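Local atomic coordinates of peptide amidase (Stenotrophomonas maltophilia, PDB entry 1M22), a protein that probably hydrolyses amide bonds as a peptide amidase of the amidase signature family, using a serine nucleophile. Residues V231-R244 with G256-P268. Numbering follows the deposited sequence.
Sequences VADAAAVLTAIAGR and GRAVYDYTARLDP
Helix 231-241 and the returning chain 256-268 run in opposite directions, closest where the CA atoms of Ala-235 and Tyr-262 lie 5.3 Å apart, at the start of the 3-10 turn 262-265. Tyr-262 lays its ring against the helix: CD2 of Leu-238 sits 3.7 Å from the ring centroid, only 4° off the normal, a CH-pi contact over the middle of one face. On the opposite face CD2 of Tyr-260 lies above the rim of the Tyr-262 ring, edge-first, and CB of Ala-242 meets the edge. Thr-239 supplies the polar link. With chi1 at -63°, its OG1 swings back beside its own backbone N and gives its proton to Ala-235 O. Thr-239 OG1 also accepts Tyr-262 N at 3.0 Å, a bent bond of 142°. Ala-235 O is thereby gripped twice, by N and OG1 of Thr-239 from opposite faces of its plane. An Asx turn at Asp-261, whose OD1 takes both N and OG1 of Thr-263, shapes the start of the 3-10 turn. Further along, CD1 of Leu-266 packs 3.6 Å from CB of Ala-232, and CD2 of Leu-266 lies 4.1 Å from CG1 of Val-231. At the other end the Arg-257 chain bends at chi3, bringing one guanidinium face over the Gly-243 to Arg-244 peptide, while Gly-207, Leu-208 and Thr-251 accept its bonds through their carbonyls. Helix 470-484 also touches Tyr-262 and Leu-266. In the amidase signature fold, away from the catalytic residues, the chain after the helix that follows strand 223-228 doubles back antiparallel along it before entering strand 275-279.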
loop_
_atom_site.group_PDB
_atom_site.type_symbol
_atom_site.label_atom_id
_atom_site.label_comp_id
_atom_site.label_asym_id
_atom_site.label_seq_id
_atom_site.Cartn_x
_atom_site.Cartn_y
_atom_site.Cartn_z
ATOM N N VAL A 231 2.113 9.599 -9.465
ATOM C CA VAL A 231 0.950 10.083 -8.738
ATOM C C VAL A 231 -0.299 9.988 -9.614
ATOM O O VAL A 231 -1.374 9.657 -9.122
ATOM C CB VAL A 231 1.165 11.542 -8.269
ATOM C CG1 VAL A 231 -0.108 12.079 -7.615
ATOM C CG2 VAL A 231 2.332 11.604 -7.285
ATOM N N ALA A 232 -0.160 10.266 -10.908
ATOM C CA ALA A 232 -1.302 10.188 -11.815
ATOM C C ALA A 232 -1.876 8.771 -11.847
ATOM O O ALA A 232 -3.091 8.584 -11.853
ATOM C CB ALA A 232 -0.883 10.617 -13.217
ATOM N N ASP A 233 -0.999 7.770 -11.875
ATOM C CA ASP A 233 -1.446 6.379 -11.889
ATOM C C ASP A 233 -2.155 6.039 -10.577
ATOM O O ASP A 233 -3.185 5.363 -10.572
ATOM C CB ASP A 233 -0.255 5.433 -12.087
ATOM C CG ASP A 233 0.258 5.419 -13.516
ATOM O OD1 ASP A 233 -0.243 6.207 -14.349
ATOM O OD2 ASP A 233 1.169 4.610 -13.805
ATOM N N ALA A 234 -1.601 6.503 -9.461
ATOM C CA ALA A 234 -2.215 6.238 -8.165
ATOM C C ALA A 234 -3.603 6.871 -8.094
ATOM O O ALA A 234 -4.537 6.277 -7.548
ATOM C CB ALA A 234 -1.338 6.781 -7.046
ATOM N N ALA A 235 -3.734 8.076 -8.646
ATOM C CA ALA A 235 -5.009 8.788 -8.645
ATOM C C ALA A 235 -6.049 8.047 -9.478
ATOM O O ALA A 235 -7.223 7.995 -9.111
ATOM C CB ALA A 235 -4.819 10.212 -9.174
ATOM N N ALA A 236 -5.620 7.470 -10.596
ATOM C CA ALA A 236 -6.533 6.721 -11.452
ATOM C C ALA A 236 -7.065 5.502 -10.703
ATOM O O ALA A 236 -8.254 5.192 -10.759
ATOM C CB ALA A 236 -5.819 6.285 -12.725
ATOM N N VAL A 237 -6.181 4.809 -9.995
ATOM C CA VAL A 237 -6.600 3.639 -9.240
ATOM C C VAL A 237 -7.544 4.018 -8.098
ATOM O O VAL A 237 -8.562 3.355 -7.884
ATOM C CB VAL A 237 -5.379 2.878 -8.678
ATOM C CG1 VAL A 237 -5.840 1.751 -7.772
ATOM C CG2 VAL A 237 -4.556 2.307 -9.824
ATOM N N LEU A 238 -7.223 5.088 -7.375
ATOM C CA LEU A 238 -8.069 5.519 -6.264
ATOM C C LEU A 238 -9.474 5.844 -6.764
ATOM O O LEU A 238 -10.467 5.526 -6.112
ATOM C CB LEU A 238 -7.469 6.746 -5.564
ATOM C CG LEU A 238 -8.135 7.118 -4.230
ATOM C CD1 LEU A 238 -7.884 6.013 -3.211
ATOM C CD2 LEU A 238 -7.584 8.436 -3.718
ATOM N N THR A 239 -9.554 6.472 -7.932
ATOM C CA THR A 239 -10.839 6.832 -8.514
ATOM C C THR A 239 -11.715 5.595 -8.722
ATOM O O THR A 239 -12.929 5.640 -8.531
ATOM C CB THR A 239 -10.640 7.550 -9.869
ATOM O OG1 THR A 239 -9.920 8.774 -9.660
ATOM C CG2 THR A 239 -11.984 7.862 -10.518
ATOM N N ALA A 240 -11.092 4.486 -9.100
ATOM C CA ALA A 240 -11.830 3.255 -9.345
ATOM C C ALA A 240 -12.215 2.464 -8.091
ATOM O O ALA A 240 -13.283 1.852 -8.054
ATOM C CB ALA A 240 -11.033 2.359 -10.293
ATOM N N ILE A 241 -11.365 2.474 -7.067
ATOM C CA ILE A 241 -11.658 1.693 -5.866
ATOM C C ILE A 241 -12.427 2.403 -4.758
ATOM O O ILE A 241 -13.010 1.741 -3.899
ATOM C CB ILE A 241 -10.365 1.075 -5.260
ATOM C CG1 ILE A 241 -9.411 2.167 -4.771
ATOM C CG2 ILE A 241 -9.683 0.190 -6.301
ATOM C CD1 ILE A 241 -8.153 1.620 -4.098
ATOM N N ALA A 242 -12.437 3.731 -4.759
ATOM C CA ALA A 242 -13.163 4.459 -3.722
ATOM C C ALA A 242 -14.664 4.270 -3.889
ATOM O O ALA A 242 -15.176 4.261 -5.011
ATOM C CB ALA A 242 -12.818 5.946 -3.776
ATOM N N GLY A 243 -15.371 4.112 -2.775
ATOM C CA GLY A 243 -16.811 3.946 -2.858
ATOM C C GLY A 243 -17.437 3.351 -1.615
ATOM O O GLY A 243 -16.787 2.622 -0.864
ATOM N N ARG A 244 -18.709 3.668 -1.399
ATOM C CA ARG A 244 -19.444 3.160 -0.250
ATOM C C ARG A 244 -19.817 1.692 -0.454
ATOM O O ARG A 244 -20.194 1.276 -1.553
ATOM C CB ARG A 244 -20.711 3.989 -0.030
ATOM C CG ARG A 244 -21.475 3.641 1.236
ATOM C CD ARG A 244 -22.643 4.593 1.453
ATOM N NE ARG A 244 -23.330 4.335 2.715
ATOM C CZ ARG A 244 -24.356 5.048 3.169
ATOM N NH1 ARG A 244 -24.820 6.071 2.464
ATOM N NH2 ARG A 244 -24.918 4.738 4.330
ATOM N N GLY A 256 -20.143 13.847 2.449
ATOM C CA GLY A 256 -20.308 14.242 1.062
ATOM C C GLY A 256 -19.550 13.428 0.032
ATOM O O GLY A 256 -18.829 13.989 -0.794
ATOM N N ARG A 257 -19.702 12.108 0.070
ATOM C CA ARG A 257 -19.027 11.257 -0.901
ATOM C C ARG A 257 -19.718 11.435 -2.246
ATOM O O ARG A 257 -20.942 11.556 -2.313
ATOM C CB ARG A 257 -19.103 9.785 -0.488
ATOM C CG ARG A 257 -18.385 8.842 -1.455
ATOM C CD ARG A 257 -18.787 7.392 -1.227
ATOM N NE ARG A 257 -18.361 6.877 0.074
ATOM C CZ ARG A 257 -17.154 6.380 0.331
ATOM N NH1 ARG A 257 -16.233 6.322 -0.622
ATOM N NH2 ARG A 257 -16.877 5.926 1.545
ATOM N N ALA A 258 -18.934 11.454 -3.315
ATOM C CA ALA A 258 -19.486 11.610 -4.653
ATOM C C ALA A 258 -18.615 10.865 -5.648
ATOM O O ALA A 258 -17.528 10.401 -5.301
ATOM C CB ALA A 258 -19.556 13.086 -5.019
ATOM N N VAL A 259 -19.103 10.729 -6.875
ATOM C CA VAL A 259 -18.338 10.062 -7.920
ATOM C C VAL A 259 -17.231 11.051 -8.257
ATOM O O VAL A 259 -17.363 11.867 -9.169
ATOM C CB VAL A 259 -19.204 9.802 -9.167
ATOM C CG1 VAL A 259 -18.386 9.087 -10.228
ATOM C CG2 VAL A 259 -20.422 8.973 -8.786
ATOM N N TYR A 260 -16.141 10.971 -7.503
ATOM C CA TYR A 260 -15.021 11.887 -7.664
ATOM C C TYR A 260 -13.869 11.372 -8.518
ATOM O O TYR A 260 -13.351 10.277 -8.296
ATOM C CB TYR A 260 -14.483 12.267 -6.285
ATOM C CG TYR A 260 -13.642 13.519 -6.270
ATOM C CD1 TYR A 260 -14.236 14.780 -6.273
ATOM C CD2 TYR A 260 -12.250 13.445 -6.246
ATOM C CE1 TYR A 260 -13.466 15.938 -6.248
ATOM C CE2 TYR A 260 -11.470 14.597 -6.222
ATOM C CZ TYR A 260 -12.084 15.839 -6.221
ATOM O OH TYR A 260 -11.317 16.979 -6.178
ATOM N N ASP A 261 -13.467 12.185 -9.488
ATOM C CA ASP A 261 -12.360 11.846 -10.370
ATOM C C ASP A 261 -11.099 12.486 -9.791
ATOM O O ASP A 261 -10.864 13.684 -9.958
ATOM C CB ASP A 261 -12.636 12.382 -11.780
ATOM C CG ASP A 261 -11.477 12.159 -12.731
ATOM O OD1 ASP A 261 -10.568 11.372 -12.397
ATOM O OD2 ASP A 261 -11.482 12.769 -13.822
ATOM N N TYR A 262 -10.290 11.684 -9.106
ATOM C CA TYR A 262 -9.074 12.205 -8.500
ATOM C C TYR A 262 -8.039 12.669 -9.520
ATOM O O TYR A 262 -7.133 13.422 -9.174
ATOM C CB TYR A 262 -8.467 11.164 -7.553
ATOM C CG TYR A 262 -9.309 10.919 -6.320
ATOM C CD1 TYR A 262 -9.261 11.794 -5.229
ATOM C CD2 TYR A 262 -10.181 9.833 -6.256
ATOM C CE1 TYR A 262 -10.064 11.589 -4.107
ATOM C CE2 TYR A 262 -10.987 9.625 -5.144
ATOM C CZ TYR A 262 -10.926 10.504 -4.074
ATOM O OH TYR A 262 -11.738 10.296 -2.978
ATOM N N THR A 263 -8.169 12.241 -10.774
ATOM C CA THR A 263 -7.206 12.680 -11.784
ATOM C C THR A 263 -7.419 14.155 -12.121
ATOM O O THR A 263 -6.557 14.792 -12.725
ATOM C CB THR A 263 -7.279 11.836 -13.086
ATOM O OG1 THR A 263 -8.516 12.081 -13.765
ATOM C CG2 THR A 263 -7.157 10.354 -12.761
ATOM N N ALA A 264 -8.566 14.698 -11.723
ATOM C CA ALA A 264 -8.858 16.109 -11.953
ATOM C C ALA A 264 -7.987 16.957 -11.024
ATOM O O ALA A 264 -7.813 18.156 -11.241
ATOM C CB ALA A 264 -10.335 16.395 -11.686
ATOM N N ARG A 265 -7.439 16.324 -9.991
ATOM C CA ARG A 265 -6.592 17.012 -9.022
ATOM C C ARG A 265 -5.111 16.985 -9.395
ATOM O O ARG A 265 -4.261 17.425 -8.618
ATOM C CB ARG A 265 -6.790 16.398 -7.630
ATOM C CG ARG A 265 -8.175 16.635 -7.026
ATOM C CD ARG A 265 -8.307 18.036 -6.434
ATOM N NE ARG A 265 -8.282 19.091 -7.446
ATOM C CZ ARG A 265 -9.250 19.302 -8.332
ATOM N NH1 ARG A 265 -10.330 18.532 -8.338
ATOM N NH2 ARG A 265 -9.141 20.289 -9.211
ATOM N N LEU A 266 -4.798 16.467 -10.580
ATOM C CA LEU A 266 -3.414 16.421 -11.042
ATOM C C LEU A 266 -3.087 17.808 -11.605
ATOM O O LEU A 266 -2.982 18.011 -12.818
ATOM C CB LEU A 266 -3.249 15.331 -12.104
ATOM C CG LEU A 266 -3.591 13.919 -11.603
ATOM C CD1 LEU A 266 -3.550 12.942 -12.764
ATOM C CD2 LEU A 266 -2.623 13.494 -10.501
ATOM N N ASP A 267 -2.932 18.756 -10.688
ATOM C CA ASP A 267 -2.657 20.152 -11.011
ATOM C C ASP A 267 -1.180 20.497 -10.815
ATOM O O ASP A 267 -0.680 20.462 -9.695
ATOM C CB ASP A 267 -3.514 21.034 -10.098
ATOM C CG ASP A 267 -3.468 22.498 -10.475
ATOM O OD1 ASP A 267 -2.576 22.898 -11.247
ATOM O OD2 ASP A 267 -4.330 23.255 -9.980
ATOM N N PRO A 268 -0.467 20.844 -11.902
ATOM C CA PRO A 268 0.954 21.193 -11.797
ATOM C C PRO A 268 1.216 22.451 -10.957
ATOM O O PRO A 268 2.352 22.730 -10.576
ATOM C CB PRO A 268 1.380 21.344 -13.258
ATOM C CG PRO A 268 0.133 21.806 -13.924
ATOM C CD PRO A 268 -0.922 20.925 -13.301
#